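TrwC protein (Escherichia coli, PDB 1QX0) is a conjugative relaxase whose N-terminal domain, the part modelled here, probably nicks one strand of plasmid DNA at the transfer origin with the help of a bound metal ion. Local coordinates at residues F148-S153 with H161-I166. Residues are numbered along the deposited sequence; the frame is centred on the assembly and turned at random.
With ZN (zinc ion), chain D.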
loop_
_atom_site.group_PDB
_atom_site.type_symbol
_atom_site.label_atom_id
_atom_site.label_comp_id
_atom_site.label_asym_id
_atom_site.label_seq_id
_atom_site.Cartn_x
_atom_site.Cartn_y
_atom_site.Cartn_z
ATOM N N PHE B 148 3.546 3.724 5.198
ATOM C CA PHE B 148 3.456 5.130 4.795
ATOM C C PHE B 148 2.067 5.430 4.245
ATOM O O PHE B 148 1.715 5.037 3.126
ATOM C CB PHE B 148 4.567 5.469 3.778
ATOM C CG PHE B 148 5.940 5.091 4.257
ATOM C CD1 PHE B 148 6.471 3.819 3.982
ATOM C CD2 PHE B 148 6.689 5.978 5.043
ATOM C CE1 PHE B 148 7.748 3.455 4.451
ATOM C CE2 PHE B 148 7.949 5.620 5.518
ATOM C CZ PHE B 148 8.467 4.332 5.232
ATOM N N ARG B 149 1.266 6.106 5.058
ATOM C CA ARG B 149 -0.096 6.462 4.675
ATOM C C ARG B 149 -0.108 7.768 3.872
ATOM O O ARG B 149 0.536 8.756 4.246
ATOM C CB ARG B 149 -0.998 6.574 5.909
ATOM C CG ARG B 149 -2.495 6.631 5.569
ATOM C CD ARG B 149 -3.432 6.983 6.710
ATOM N NE ARG B 149 -3.113 8.281 7.250
ATOM C CZ ARG B 149 -2.869 8.536 8.532
ATOM N NH1 ARG B 149 -2.577 9.773 8.890
ATOM N NH2 ARG B 149 -2.948 7.587 9.459
ATOM N N HIS B 150 -0.857 7.753 2.769
ATOM C CA HIS B 150 -0.922 8.860 1.825
ATOM C C HIS B 150 -2.379 9.189 1.551
ATOM O O HIS B 150 -3.242 8.364 1.788
ATOM C CB HIS B 150 -0.249 8.435 0.527
ATOM C CG HIS B 150 1.242 8.305 0.633
ATOM N ND1 HIS B 150 2.022 7.876 -0.414
ATOM C CD2 HIS B 150 2.098 8.585 1.645
ATOM C CE1 HIS B 150 3.294 7.889 -0.049
ATOM N NE2 HIS B 150 3.367 8.318 1.196
ATOM N N GLU B 151 -2.644 10.386 1.011
ATOM C CA GLU B 151 -4.018 10.874 0.886
ATOM C C GLU B 151 -4.447 11.297 -0.510
ATOM O O GLU B 151 -5.613 11.631 -0.703
ATOM C CB GLU B 151 -4.277 12.027 1.888
ATOM C CG GLU B 151 -3.967 11.675 3.334
ATOM C CD GLU B 151 -4.182 12.830 4.316
ATOM O OE1 GLU B 151 -4.452 13.972 3.860
ATOM O OE2 GLU B 151 -4.084 12.582 5.557
ATOM N N THR B 152 -3.539 11.312 -1.480
ATOM C CA THR B 152 -3.876 11.859 -2.797
ATOM C C THR B 152 -3.391 11.023 -3.960
ATOM O O THR B 152 -2.354 10.339 -3.852
ATOM C CB THR B 152 -3.378 13.326 -2.992
ATOM O OG1 THR B 152 -1.956 13.333 -3.132
ATOM C CG2 THR B 152 -3.588 14.173 -1.754
ATOM N N SER B 153 -4.141 11.096 -5.071
ATOM C CA SER B 153 -3.799 10.351 -6.268
ATOM C C SER B 153 -2.833 11.179 -7.095
ATOM O O SER B 153 -2.619 12.370 -6.814
ATOM C CB SER B 153 -5.040 9.948 -7.087
ATOM O OG SER B 153 -5.511 10.979 -7.947
ATOM N N HIS B 161 -4.608 5.807 0.733
ATOM C CA HIS B 161 -3.849 4.564 0.552
ATOM C C HIS B 161 -2.645 4.502 1.454
ATOM O O HIS B 161 -2.113 5.550 1.841
ATOM C CB HIS B 161 -3.422 4.396 -0.916
ATOM C CG HIS B 161 -2.496 5.454 -1.415
ATOM N ND1 HIS B 161 -2.937 6.684 -1.874
ATOM C CD2 HIS B 161 -1.149 5.451 -1.578
ATOM C CE1 HIS B 161 -1.900 7.389 -2.296
ATOM N NE2 HIS B 161 -0.805 6.663 -2.122
ATOM N N THR B 162 -2.192 3.281 1.761
ATOM C CA THR B 162 -0.989 3.075 2.574
ATOM C C THR B 162 0.004 2.143 1.874
ATOM O O THR B 162 -0.366 1.067 1.426
ATOM C CB THR B 162 -1.354 2.438 3.950
ATOM O OG1 THR B 162 -2.158 3.340 4.748
ATOM C CG2 THR B 162 -0.112 2.194 4.773
ATOM N N HIS B 163 1.264 2.547 1.824
ATOM C CA HIS B 163 2.323 1.714 1.290
ATOM C C HIS B 163 2.927 1.003 2.467
ATOM O O HIS B 163 3.564 1.632 3.322
ATOM C CB HIS B 163 3.411 2.540 0.622
ATOM C CG HIS B 163 2.941 3.338 -0.543
ATOM N ND1 HIS B 163 2.881 2.825 -1.821
ATOM C CD2 HIS B 163 2.553 4.634 -0.636
ATOM C CE1 HIS B 163 2.458 3.768 -2.646
ATOM N NE2 HIS B 163 2.255 4.874 -1.951
ATOM N N ALA B 164 2.699 -0.295 2.526
ATOM C CA ALA B 164 3.308 -1.115 3.556
ATOM C C ALA B 164 4.556 -1.680 2.918
ATOM O O ALA B 164 4.483 -2.609 2.119
ATOM C CB ALA B 164 2.350 -2.226 4.018
ATOM N N VAL B 165 5.695 -1.082 3.244
ATOM C CA VAL B 165 6.959 -1.537 2.709
ATOM C C VAL B 165 7.539 -2.624 3.641
ATOM O O VAL B 165 8.029 -2.314 4.726
ATOM C CB VAL B 165 7.945 -0.341 2.519
ATOM C CG1 VAL B 165 9.292 -0.824 2.009
ATOM C CG2 VAL B 165 7.359 0.689 1.541
ATOM N N ILE B 166 7.475 -3.884 3.200
ATOM C CA ILE B 166 8.056 -5.016 3.905
ATOM C C ILE B 166 9.526 -5.140 3.568
ATOM O O ILE B 166 9.897 -5.356 2.414
ATOM C CB ILE B 166 7.332 -6.336 3.569
ATOM C CG1 ILE B 166 5.858 -6.309 4.038
ATOM C CG2 ILE B 166 8.027 -7.484 4.239
ATOM C CD1 ILE B 166 5.011 -7.404 3.357
HETATM ZN ZN ZN D . 1.337 6.948 -2.140
HETATM O O HOH W 1 1.170 6.682 -4.614
#
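His-150 N donates to His-161 O at 2.7 Å, and with the return bond from His-161 N to His-150 O it closes one ring of the antiparallel ladder. Two further backbone bonds pair Phe-148 with His-163 in the same way. Two residues apart on each strand, both pairs put their side chains on the same face of the hairpin, where three imidazoles meet on a zinc ion. His-150 binds it through ND1 at 2.1 Å, while His-161 and His-163 use NE2, and a water 2.5 Å from the metal is a fourth ligand. His-161 gets there by taking the crowded position between its backbone N and carbonyl carbon (chi1 63°), which lays its ring face against His-150 CB, a CH-pi contact 3.6 Å from the centroid. His-163 presents its CD2–NE2 edge to His-150 ND1, the two planes turned 67° apart. In the second shell, Tyr-18 O, Gln-159 O and Asp-85 take up the remaining ring nitrogens of His-150, His-161 and His-163 and fix how the rings are turned. This three-histidine metal site is the hallmark of HUH relaxases, and a phosphate of the bound DNA packs on His-163. Beyond it, Val-165 CG2 meets the edge of the Phe-148 ring. On the other face, Thr-162 OG1 lies 3.4 Å from Arg-149 CG and is hydrogen-bonded to His-110 NE2; with an alanine here, His-110 is likely to lose this partner and a gap to open beside the arginine chain. Helix 104-122 packs under this face, where Asp-111 forms a salt bridge with Arg-149, while strand 81-89 flanks 161-166 within the sheet.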